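PDB 4WGX: molinate hydrolase from Gulosibacter molinativorax, which probably hydrolyses a carbon-nitrogen bond other than a peptide bond, as a metal-dependent member of the amidohydrolase superfamily. Local coordinates for residues Y92-E97 against S451-A456; V179-H184 against P195-Y200; A211-L216 against L249-S254; V372-M377 against A386-G391. All coordinates share one frame; numbering follows the deposited sequence.

Interaction 1 (Y92-E97 against S451-A456); sequences YKVIEE and SPLVTA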
# COMPACT_ATOMS: atom_id res chain seq x y z
N TYR A 92 -14.97 21.57 -20.02
CA TYR A 92 -16.11 22.50 -20.04
C TYR A 92 -17.37 21.82 -20.56
O TYR A 92 -18.48 22.13 -20.12
CB TYR A 92 -15.78 23.76 -20.86
CG TYR A 92 -15.58 23.59 -22.35
CD1 TYR A 92 -14.36 23.20 -22.87
CD2 TYR A 92 -16.60 23.85 -23.24
CE1 TYR A 92 -14.17 23.04 -24.22
CE2 TYR A 92 -16.42 23.69 -24.61
CZ TYR A 92 -15.21 23.29 -25.09
OH TYR A 92 -15.01 23.14 -26.44
N LYS A 93 -17.20 20.86 -21.46
CA LYS A 93 -18.31 20.07 -21.96
C LYS A 93 -18.83 19.04 -20.95
O LYS A 93 -20.02 18.73 -20.91
CB LYS A 93 -17.92 19.36 -23.25
CG LYS A 93 -17.34 20.28 -24.29
CD LYS A 93 -17.65 19.80 -25.69
CE LYS A 93 -16.96 20.67 -26.71
NZ LYS A 93 -16.93 20.02 -28.05
N VAL A 94 -17.92 18.49 -20.15
CA VAL A 94 -18.32 17.64 -19.03
C VAL A 94 -19.20 18.45 -18.09
O VAL A 94 -20.27 18.03 -17.65
CB VAL A 94 -17.10 17.08 -18.26
CG1 VAL A 94 -17.54 16.26 -17.06
CG2 VAL A 94 -16.20 16.25 -19.16
N ILE A 95 -18.71 19.64 -17.78
CA ILE A 95 -19.44 20.55 -16.91
C ILE A 95 -20.81 20.94 -17.51
O ILE A 95 -21.83 20.90 -16.82
CB ILE A 95 -18.58 21.80 -16.61
CG1 ILE A 95 -17.38 21.40 -15.74
CG2 ILE A 95 -19.38 22.85 -15.88
CD1 ILE A 95 -16.36 22.47 -15.56
N GLU A 96 -20.85 21.27 -18.80
CA GLU A 96 -22.14 21.56 -19.44
C GLU A 96 -23.09 20.37 -19.43
O GLU A 96 -24.29 20.52 -19.16
CB GLU A 96 -21.93 22.05 -20.87
CG GLU A 96 -21.44 23.49 -20.93
CD GLU A 96 -20.66 23.79 -22.18
OE1 GLU A 96 -20.80 23.05 -23.19
OE2 GLU A 96 -19.89 24.76 -22.16
N GLU A 97 -22.57 19.19 -19.72
CA GLU A 97 -23.37 17.97 -19.64
C GLU A 97 -23.97 17.78 -18.24
O GLU A 97 -25.16 17.47 -18.09
CB GLU A 97 -22.53 16.75 -20.03
CG GLU A 97 -23.20 15.40 -19.82
CD GLU A 97 -22.26 14.22 -20.11
OE1 GLU A 97 -21.05 14.33 -19.82
OE2 GLU A 97 -22.74 13.19 -20.63
N SER A 451 -25.62 16.15 -25.78
CA SER A 451 -24.47 15.55 -26.43
C SER A 451 -23.68 14.73 -25.41
O SER A 451 -22.67 15.19 -24.88
CB SER A 451 -23.63 16.65 -27.07
OG SER A 451 -22.70 16.13 -27.98
N PRO A 452 -24.17 13.51 -25.12
CA PRO A 452 -23.57 12.66 -24.09
C PRO A 452 -22.08 12.49 -24.27
O PRO A 452 -21.58 12.27 -25.37
CB PRO A 452 -24.30 11.34 -24.27
CG PRO A 452 -25.63 11.74 -24.76
CD PRO A 452 -25.38 12.89 -25.68
N LEU A 453 -21.38 12.60 -23.16
CA LEU A 453 -19.93 12.66 -23.17
C LEU A 453 -19.43 11.69 -22.12
O LEU A 453 -19.00 10.59 -22.44
CB LEU A 453 -19.47 14.08 -22.93
CG LEU A 453 -17.96 14.30 -22.88
CD1 LEU A 453 -17.33 13.84 -24.15
CD2 LEU A 453 -17.65 15.75 -22.64
N VAL A 454 -19.52 12.09 -20.86
CA VAL A 454 -19.33 11.18 -19.75
C VAL A 454 -20.37 10.06 -19.77
O VAL A 454 -20.03 8.90 -19.58
CB VAL A 454 -19.40 11.91 -18.39
CG1 VAL A 454 -19.17 10.94 -17.23
CG2 VAL A 454 -18.37 13.01 -18.32
N THR A 455 -21.63 10.42 -20.02
CA THR A 455 -22.71 9.44 -19.96
C THR A 455 -22.84 8.58 -21.23
O THR A 455 -23.64 7.66 -21.27
CB THR A 455 -24.08 10.12 -19.70
OG1 THR A 455 -24.34 11.09 -20.72
CG2 THR A 455 -24.09 10.81 -18.33
N ALA A 456 -22.05 8.88 -22.26
CA ALA A 456 -22.00 8.02 -23.44
C ALA A 456 -21.51 6.63 -23.06
O ALA A 456 -20.41 6.48 -22.52
CB ALA A 456 -21.11 8.64 -24.50

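Interaction 2 (V179-H184 against P195-Y200); sequences VGMGRH and PLIREY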
# COMPACT_ATOMS: atom_id res chain seq x y z
N VAL A 179 -5.14 26.17 -8.41
CA VAL A 179 -5.03 27.54 -8.90
C VAL A 179 -4.22 28.37 -7.89
O VAL A 179 -4.49 29.53 -7.62
CB VAL A 179 -6.47 28.11 -9.21
CG1 VAL A 179 -6.56 29.61 -9.38
CG2 VAL A 179 -6.98 27.46 -10.49
N GLY A 180 -3.19 27.74 -7.34
CA GLY A 180 -2.29 28.40 -6.41
C GLY A 180 -2.80 28.53 -4.99
O GLY A 180 -2.09 29.08 -4.16
N MET A 181 -3.99 28.02 -4.71
CA MET A 181 -4.61 28.19 -3.39
C MET A 181 -4.68 26.88 -2.58
O MET A 181 -5.60 26.66 -1.79
CB MET A 181 -6.01 28.79 -3.56
CG MET A 181 -6.03 30.08 -4.41
SD MET A 181 -4.96 31.38 -3.76
CE MET A 181 -5.96 31.95 -2.41
N GLY A 182 -3.69 26.02 -2.77
CA GLY A 182 -3.66 24.72 -2.12
C GLY A 182 -3.06 24.72 -0.73
O GLY A 182 -3.07 25.73 -0.04
N ARG A 183 -2.52 23.58 -0.32
CA ARG A 183 -2.09 23.37 1.06
C ARG A 183 -0.94 24.29 1.48
O ARG A 183 -0.82 24.64 2.65
CB ARG A 183 -1.70 21.90 1.26
CG ARG A 183 -2.86 20.90 1.12
CD ARG A 183 -3.89 21.04 2.21
NE ARG A 183 -3.28 21.04 3.52
CZ ARG A 183 -3.19 22.09 4.33
NH1 ARG A 183 -3.69 23.27 4.02
NH2 ARG A 183 -2.58 21.94 5.49
N HIS A 184 -0.13 24.73 0.53
CA HIS A 184 1.02 25.58 0.86
C HIS A 184 0.65 26.91 1.52
O HIS A 184 1.47 27.53 2.19
CB HIS A 184 1.87 25.83 -0.38
CG HIS A 184 1.33 26.90 -1.28
ND1 HIS A 184 1.82 28.19 -1.27
CD2 HIS A 184 0.35 26.88 -2.20
CE1 HIS A 184 1.16 28.92 -2.15
NE2 HIS A 184 0.26 28.15 -2.74
N PRO A 195 -2.29 39.00 -0.30
CA PRO A 195 -2.30 39.27 -1.74
C PRO A 195 -2.74 38.09 -2.60
O PRO A 195 -3.35 38.31 -3.64
CB PRO A 195 -0.84 39.63 -2.06
CG PRO A 195 -0.06 39.19 -0.87
CD PRO A 195 -0.96 39.23 0.29
N LEU A 196 -2.44 36.86 -2.17
CA LEU A 196 -2.81 35.68 -2.95
C LEU A 196 -4.32 35.48 -3.00
O LEU A 196 -4.88 35.13 -4.03
CB LEU A 196 -2.13 34.43 -2.38
CG LEU A 196 -0.60 34.49 -2.39
CD1 LEU A 196 0.00 33.27 -1.71
CD2 LEU A 196 -0.06 34.62 -3.80
N ILE A 197 -4.98 35.72 -1.88
CA ILE A 197 -6.42 35.57 -1.83
C ILE A 197 -7.08 36.77 -2.54
O ILE A 197 -8.08 36.61 -3.26
CB ILE A 197 -6.95 35.43 -0.38
CG1 ILE A 197 -8.46 35.26 -0.36
CG2 ILE A 197 -6.55 36.61 0.48
CD1 ILE A 197 -8.94 34.00 -1.00
N ARG A 198 -6.51 37.96 -2.35
CA ARG A 198 -6.98 39.14 -3.08
C ARG A 198 -6.92 38.93 -4.59
O ARG A 198 -7.90 39.17 -5.28
CB ARG A 198 -6.16 40.38 -2.69
CG ARG A 198 -6.88 41.68 -2.99
CD ARG A 198 -6.10 42.86 -2.48
NE ARG A 198 -6.36 43.13 -1.08
CZ ARG A 198 -5.92 44.19 -0.43
NH1 ARG A 198 -5.19 45.10 -1.05
NH2 ARG A 198 -6.22 44.35 0.85
N GLU A 199 -5.79 38.47 -5.09
CA GLU A 199 -5.67 38.11 -6.50
C GLU A 199 -6.64 37.01 -6.91
O GLU A 199 -7.28 37.12 -7.94
CB GLU A 199 -4.24 37.68 -6.82
CG GLU A 199 -4.07 36.99 -8.18
CD GLU A 199 -2.64 36.51 -8.41
OE1 GLU A 199 -2.09 35.82 -7.52
OE2 GLU A 199 -2.07 36.82 -9.48
N TYR A 200 -6.74 35.93 -6.13
CA TYR A 200 -7.69 34.87 -6.47
C TYR A 200 -9.11 35.41 -6.64
O TYR A 200 -9.79 35.07 -7.60
CB TYR A 200 -7.70 33.75 -5.42
CG TYR A 200 -8.74 32.69 -5.73
CD1 TYR A 200 -8.45 31.64 -6.59
CD2 TYR A 200 -10.00 32.75 -5.18
CE1 TYR A 200 -9.40 30.69 -6.88
CE2 TYR A 200 -10.95 31.81 -5.47
CZ TYR A 200 -10.64 30.78 -6.32
OH TYR A 200 -11.57 29.83 -6.62

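Interaction 3 (A211-L216 against L249-S254); sequences AVTDHL and LTHTTS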
# COMPACT_ATOMS: atom_id res chain seq x y z
N ALA A 211 -11.62 26.33 3.36
CA ALA A 211 -11.46 25.11 4.15
C ALA A 211 -11.10 25.47 5.57
O ALA A 211 -9.93 25.55 5.90
CB ALA A 211 -10.38 24.23 3.54
N VAL A 212 -12.09 25.70 6.42
CA VAL A 212 -11.83 26.05 7.81
C VAL A 212 -11.14 24.88 8.48
O VAL A 212 -10.15 25.05 9.19
CB VAL A 212 -13.12 26.41 8.56
CG1 VAL A 212 -12.84 26.64 10.03
CG2 VAL A 212 -13.76 27.64 7.96
N THR A 213 -11.67 23.69 8.25
CA THR A 213 -11.04 22.48 8.71
C THR A 213 -10.46 21.69 7.55
O THR A 213 -10.57 22.07 6.39
CB THR A 213 -12.02 21.60 9.49
OG1 THR A 213 -13.09 21.22 8.64
CG2 THR A 213 -12.57 22.35 10.69
N ASP A 214 -9.84 20.57 7.89
CA ASP A 214 -9.16 19.74 6.93
C ASP A 214 -10.11 18.98 6.03
O ASP A 214 -11.31 18.90 6.27
CB ASP A 214 -8.27 18.74 7.65
CG ASP A 214 -9.08 17.72 8.40
OD1 ASP A 214 -9.55 18.05 9.50
OD2 ASP A 214 -9.29 16.63 7.85
N HIS A 215 -9.53 18.36 5.02
CA HIS A 215 -10.25 17.49 4.12
C HIS A 215 -9.57 16.10 4.10
O HIS A 215 -9.39 15.50 3.05
CB HIS A 215 -10.30 18.13 2.74
CG HIS A 215 -11.25 17.49 1.80
ND1 HIS A 215 -10.89 16.44 0.99
CD2 HIS A 215 -12.54 17.76 1.51
CE1 HIS A 215 -11.93 16.08 0.25
NE2 HIS A 215 -12.94 16.87 0.55
N LEU A 216 -9.19 15.60 5.27
CA LEU A 216 -8.43 14.35 5.37
C LEU A 216 -9.24 13.14 5.82
O LEU A 216 -8.67 12.14 6.22
CB LEU A 216 -7.26 14.53 6.33
CG LEU A 216 -6.19 15.53 5.94
CD1 LEU A 216 -5.18 15.69 7.05
CD2 LEU A 216 -5.52 15.09 4.67
N LEU A 249 -18.46 31.06 1.92
CA LEU A 249 -18.80 29.69 2.26
C LEU A 249 -17.71 29.10 3.13
O LEU A 249 -16.55 29.51 3.05
CB LEU A 249 -19.01 28.82 1.02
CG LEU A 249 -20.42 28.79 0.44
CD1 LEU A 249 -20.84 30.17 -0.03
CD2 LEU A 249 -20.51 27.78 -0.70
N THR A 250 -18.08 28.14 3.97
CA THR A 250 -17.11 27.41 4.76
C THR A 250 -17.25 25.90 4.58
O THR A 250 -18.33 25.38 4.31
CB THR A 250 -17.24 27.72 6.26
OG1 THR A 250 -18.57 27.41 6.71
CG2 THR A 250 -16.95 29.18 6.53
N HIS A 251 -16.11 25.23 4.68
CA HIS A 251 -16.06 23.78 4.83
C HIS A 251 -15.62 23.48 6.27
O HIS A 251 -14.56 23.90 6.68
CB HIS A 251 -15.09 23.18 3.81
CG HIS A 251 -14.63 21.79 4.14
ND1 HIS A 251 -15.30 20.67 3.72
CD2 HIS A 251 -13.55 21.35 4.82
CE1 HIS A 251 -14.66 19.59 4.12
NE2 HIS A 251 -13.59 19.98 4.79
N THR A 252 -16.47 22.78 7.01
CA THR A 252 -16.17 22.39 8.38
C THR A 252 -16.50 20.93 8.62
O THR A 252 -17.40 20.39 8.02
CB THR A 252 -16.96 23.25 9.41
OG1 THR A 252 -18.37 23.10 9.23
CG2 THR A 252 -16.59 24.70 9.30
N THR A 253 -15.76 20.32 9.54
CA THR A 253 -15.89 18.89 9.85
C THR A 253 -15.72 18.64 11.34
O THR A 253 -15.47 17.51 11.75
CB THR A 253 -14.85 18.04 9.08
OG1 THR A 253 -13.53 18.47 9.42
CG2 THR A 253 -15.05 18.16 7.58
N SER A 254 -15.83 19.68 12.15
CA SER A 254 -15.76 19.56 13.61
C SER A 254 -16.69 20.58 14.26
O SER A 254 -17.10 21.55 13.64
CB SER A 254 -14.33 19.77 14.12
OG SER A 254 -13.90 21.09 13.93
O HOH W 1 -11.87 16.50 9.00

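Interaction 4 (V372-M377 against A386-G391); sequences VWMQAM and AAILAG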
# COMPACT_ATOMS: atom_id res chain seq x y z
N VAL A 372 -33.83 13.15 -3.46
CA VAL A 372 -33.41 12.27 -2.38
C VAL A 372 -33.19 13.07 -1.10
O VAL A 372 -33.60 12.64 -0.03
CB VAL A 372 -32.11 11.50 -2.74
CG1 VAL A 372 -31.64 10.66 -1.58
CG2 VAL A 372 -32.34 10.61 -3.94
N TRP A 373 -32.52 14.21 -1.21
CA TRP A 373 -32.33 15.13 -0.10
C TRP A 373 -33.66 15.48 0.57
O TRP A 373 -33.83 15.28 1.78
CB TRP A 373 -31.63 16.41 -0.59
CG TRP A 373 -31.14 17.37 0.47
CD1 TRP A 373 -29.85 17.54 0.88
CD2 TRP A 373 -31.92 18.32 1.22
NE1 TRP A 373 -29.78 18.52 1.84
CE2 TRP A 373 -31.04 19.01 2.07
CE3 TRP A 373 -33.28 18.64 1.26
CZ2 TRP A 373 -31.47 20.01 2.94
CZ3 TRP A 373 -33.69 19.63 2.13
CH2 TRP A 373 -32.79 20.30 2.95
N MET A 374 -34.61 15.97 -0.23
CA MET A 374 -35.92 16.33 0.33
C MET A 374 -36.58 15.14 1.00
O MET A 374 -37.15 15.27 2.10
CB MET A 374 -36.83 16.89 -0.75
CG MET A 374 -36.33 18.22 -1.27
SD MET A 374 -37.47 19.07 -2.35
CE MET A 374 -36.46 20.45 -2.83
N GLN A 375 -36.51 13.98 0.34
CA GLN A 375 -37.03 12.77 0.95
C GLN A 375 -36.36 12.50 2.31
O GLN A 375 -37.05 12.27 3.30
CB GLN A 375 -36.83 11.58 0.02
CG GLN A 375 -37.43 10.31 0.56
CD GLN A 375 -37.12 9.10 -0.29
OE1 GLN A 375 -36.97 9.20 -1.51
NE2 GLN A 375 -37.03 7.95 0.35
N ALA A 376 -35.04 12.54 2.36
CA ALA A 376 -34.32 12.22 3.58
C ALA A 376 -34.67 13.19 4.70
O ALA A 376 -34.94 12.78 5.82
CB ALA A 376 -32.82 12.23 3.35
N MET A 377 -34.69 14.47 4.38
CA MET A 377 -35.01 15.47 5.38
C MET A 377 -36.43 15.29 5.89
O MET A 377 -36.68 15.40 7.08
CB MET A 377 -34.82 16.88 4.83
CG MET A 377 -33.37 17.21 4.57
SD MET A 377 -32.35 17.08 6.04
CE MET A 377 -32.42 18.77 6.61
N ALA A 386 -41.04 23.23 4.02
CA ALA A 386 -39.71 23.72 4.39
C ALA A 386 -38.65 23.04 3.54
O ALA A 386 -37.70 23.67 3.11
CB ALA A 386 -39.44 23.49 5.86
N ALA A 387 -38.84 21.75 3.31
CA ALA A 387 -37.96 20.99 2.43
C ALA A 387 -37.97 21.56 1.01
O ALA A 387 -36.92 21.67 0.38
CB ALA A 387 -38.36 19.53 2.41
N ILE A 388 -39.14 21.93 0.51
CA ILE A 388 -39.20 22.61 -0.79
C ILE A 388 -38.54 23.98 -0.74
O ILE A 388 -37.83 24.34 -1.66
CB ILE A 388 -40.63 22.78 -1.30
CG1 ILE A 388 -41.22 21.41 -1.61
CG2 ILE A 388 -40.66 23.62 -2.57
CD1 ILE A 388 -42.67 21.42 -1.87
N LEU A 389 -38.79 24.75 0.31
CA LEU A 389 -38.12 26.04 0.45
C LEU A 389 -36.60 25.89 0.50
O LEU A 389 -35.88 26.73 -0.04
CB LEU A 389 -38.62 26.79 1.69
CG LEU A 389 -39.73 27.80 1.41
CD1 LEU A 389 -40.86 27.18 0.61
CD2 LEU A 389 -40.26 28.38 2.71
N ALA A 390 -36.13 24.83 1.14
CA ALA A 390 -34.70 24.52 1.19
C ALA A 390 -34.07 24.32 -0.19
O ALA A 390 -32.91 24.65 -0.38
CB ALA A 390 -34.48 23.29 2.03
N GLY A 391 -34.82 23.77 -1.13
CA GLY A 391 -34.32 23.54 -2.48
C GLY A 391 -34.76 24.60 -3.48
O GLY A 391 -34.88 24.33 -4.68

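Interaction 1 (Y92-E97 against S451-A456)
Glu97 and Thr455 run alongside each other, heading opposite ways, where the C-terminal loop 451-456 lies against helix 91-104 of the amidohydrolase domain, a TIM-barrel relative. The glutamate leaves its helix with CG anti to the backbone N (chi1 173°) and continues extended, a reach that suits this residue: its carboxylate meets three successive backbone N-H groups of the loop. OE2 is gripped by three donors. The Leu453 N-H comes down from above the carboxylate plane at 2.9 Å between Leu453 N and Glu97 OE2, and Thr455 N approaches from the syn side, 27° out of that plane. The third is the hydroxyl, with Thr455 OG1 only 2.6 Å from Glu97 OE2 and nearly in line with the C-O bond. Glu97 OE1 uses its syn lone pair for Val454 N, a more bent bond (146°). Together these should hold the carboxylate against rotation and stabilise its negative charge.

Beside this polar grip, branched apolar chains close the gap. Val94 lies roughly perpendicular to both Leu453 and Val454, and Phe87 of helix 80-87 packs on all three. Lys93 lends its aliphatic base, CB touching Leu453 CD2 at 3.7 Å, while NZ forms a salt bridge with Asp465 of the second subunit. The tightest apolar touch is methyl on methyl, Val94 CG1 to Val454 CG2 at 3.6 Å.

Interaction 2 (V179-H184 against P195-Y200)
Met181 and Tyr200 form a Met-aromatic contact that holds the loop after helix 167-178 against helix 190-201, in the barrel segment between strands 143-144 and 208-211. The tight part centres on the methionine. Its chain bends at both chi2 and chi3 (-57° and -76°), folding back so that CG lies 3.6 Å from Tyr200 CD1 while the methyl turns onto the helix backbone. Met181 CE rests 3.7 Å from Ile197 CA and equally near Leu196 O, with Ile197 CD1 also touching it. The sulfur stands obliquely to the ring, Met181 SD being 5.3 Å from the Tyr200 centroid. An unbranched, pliable chain suits this bent path, and Ile144 of strand 143-144 packs on Met181, Ile197 and Tyr200 alike. Cutting Met181 back to an alanine is likely to open a gap between the Tyr200 ring and Ile197 and cost the loop its main hold on the helix. The ring itself is fixed at its far end, where Tyr200 OH bonds to Ala140 O and Thr142 N.

Toward the outside the fit slackens. Val179, the first residue past helix 167-178, with a positive phi, meets only the ring edge, Val179 CG1 lying 3.9 Å from Tyr200 CE1 near the ring plane. The side chain of Leu196 is looser, its CB 4.4 Å from Met181 SD. Gly180 is exposed, and its positive phi favours glycine. This outer turn is braced within the loop: His184 NE2 donates to Gly180 O at 2.9 Å, the donor standing 47° out of the carbonyl plane.

Interaction 3 (A211-L216 against L249-S254)
Val212 and Thr213 both turn their backbone N-H toward His251 O, where two parallel strands of the amidohydrolase barrel, 208-211 and 248-251, end side by side with Ala211 bridged to His251. The bond from Thr213 N to His251 O is long but straight (3.3 Å, 169°); that from Val212 N is weak and bent.

His251 is a zinc ligand of this protein, though no zinc is bound to this chain. Its CG is anti to the backbone N (chi1 162°), which swings the ring so that NE2 donates to Asp214 O at 2.9 Å, with the oxygen in the ring plane but the donor 45° above the carbonyl plane. The ring of His271, also a zinc ligand, meets it too. His215 reaches the same ring obliquely, its CD2 3.8 Å from His251 CE1; its ND1 bonds to Asp153 O and its NE2 to a bound methylpentanediol, probably from the crystallisation liquor.

The threonines use compact hydroxyls: Thr213 OG1 and Thr253 OG1 share a hydrogen bond of 2.9 Å, and Thr253 OG1 lies 2.6 Å from water 1. That water also bonds weakly to Asp214 OD2. Ser254 OG caps the next helix at Gly257 N. The aspartate is well supplied: OD1 accepts from Tyr226 N of the same chain, while OD2 closes an Asx turn, its anti lone pair taking Leu216 N at 2.8 Å from Asp214 OD2.

Interaction 4 (V372-M377 against A386-G391)
Helices 369-379 and 384-390 form a short helical hairpin, their segments meeting at Met374 and Ala387 with axes 9.6 Å apart and N-to-C directions 146° from each other, closer to antiparallel than to perpendicular. In the amidohydrolase barrel the pair packs beside strand 337-339, whose Leu339 touches both Trp373 and Met374.

Small residues on the second helix make room for large ones on the first. Ala387 faces Met374, and the CA atoms of these two come within 5.5 Å. Met374 stretches out straight beyond CG (chi2 -171°), which carries its methyl past Ala387 to the end of the opposite helix: CE lies 3.5 Å from Ala387 O and 3.8 Å from Gly391 CA. Glycine suits that end, since a CB there would collide with the methyl. Farther back, Met374 SD comes only loosely near Ile388 CG1. A serine in place of Met374 would probably leave a gap over Ala387 O and Gly391, with a hydroxyl set among apolar neighbours.

Trp373 works alongside. Its NE1 bonds to Val297 O, directing the indole nitrogen to the barrel, while the benzene end leans on helix 384-390. Met377 CG covers one face of the indole, 3.4 Å above the plane and toward the rim. Ala390 meets the ring obliquely, its single methyl touching two adjacent carbons: CB is 3.6 Å from Trp373 CH2 and 3.7 Å from Trp373 CZ3.

In the fold
Interactions 2, 3 and 4 are buried and follow one another along the chain, all nested within the long loop that interaction 1 closes. Interaction 1, partly exposed, relies on a carboxylate binding backbone N-H groups; interactions 2 and 4 join their segments by apolar packing, a methionine in each reaching toward a neighbouring helix. Interaction 3 is the most polar of the buried contacts and holds a zinc ligand, as befits strand ends at the zinc site. Interactions 2 and 3 lie about 17 Å apart between centres, and both pack on strand 143-144 and touch the third subunit; interactions 1 and 4 use other elements, and interaction 4, across the chain's centre from interaction 2, meets no other chain.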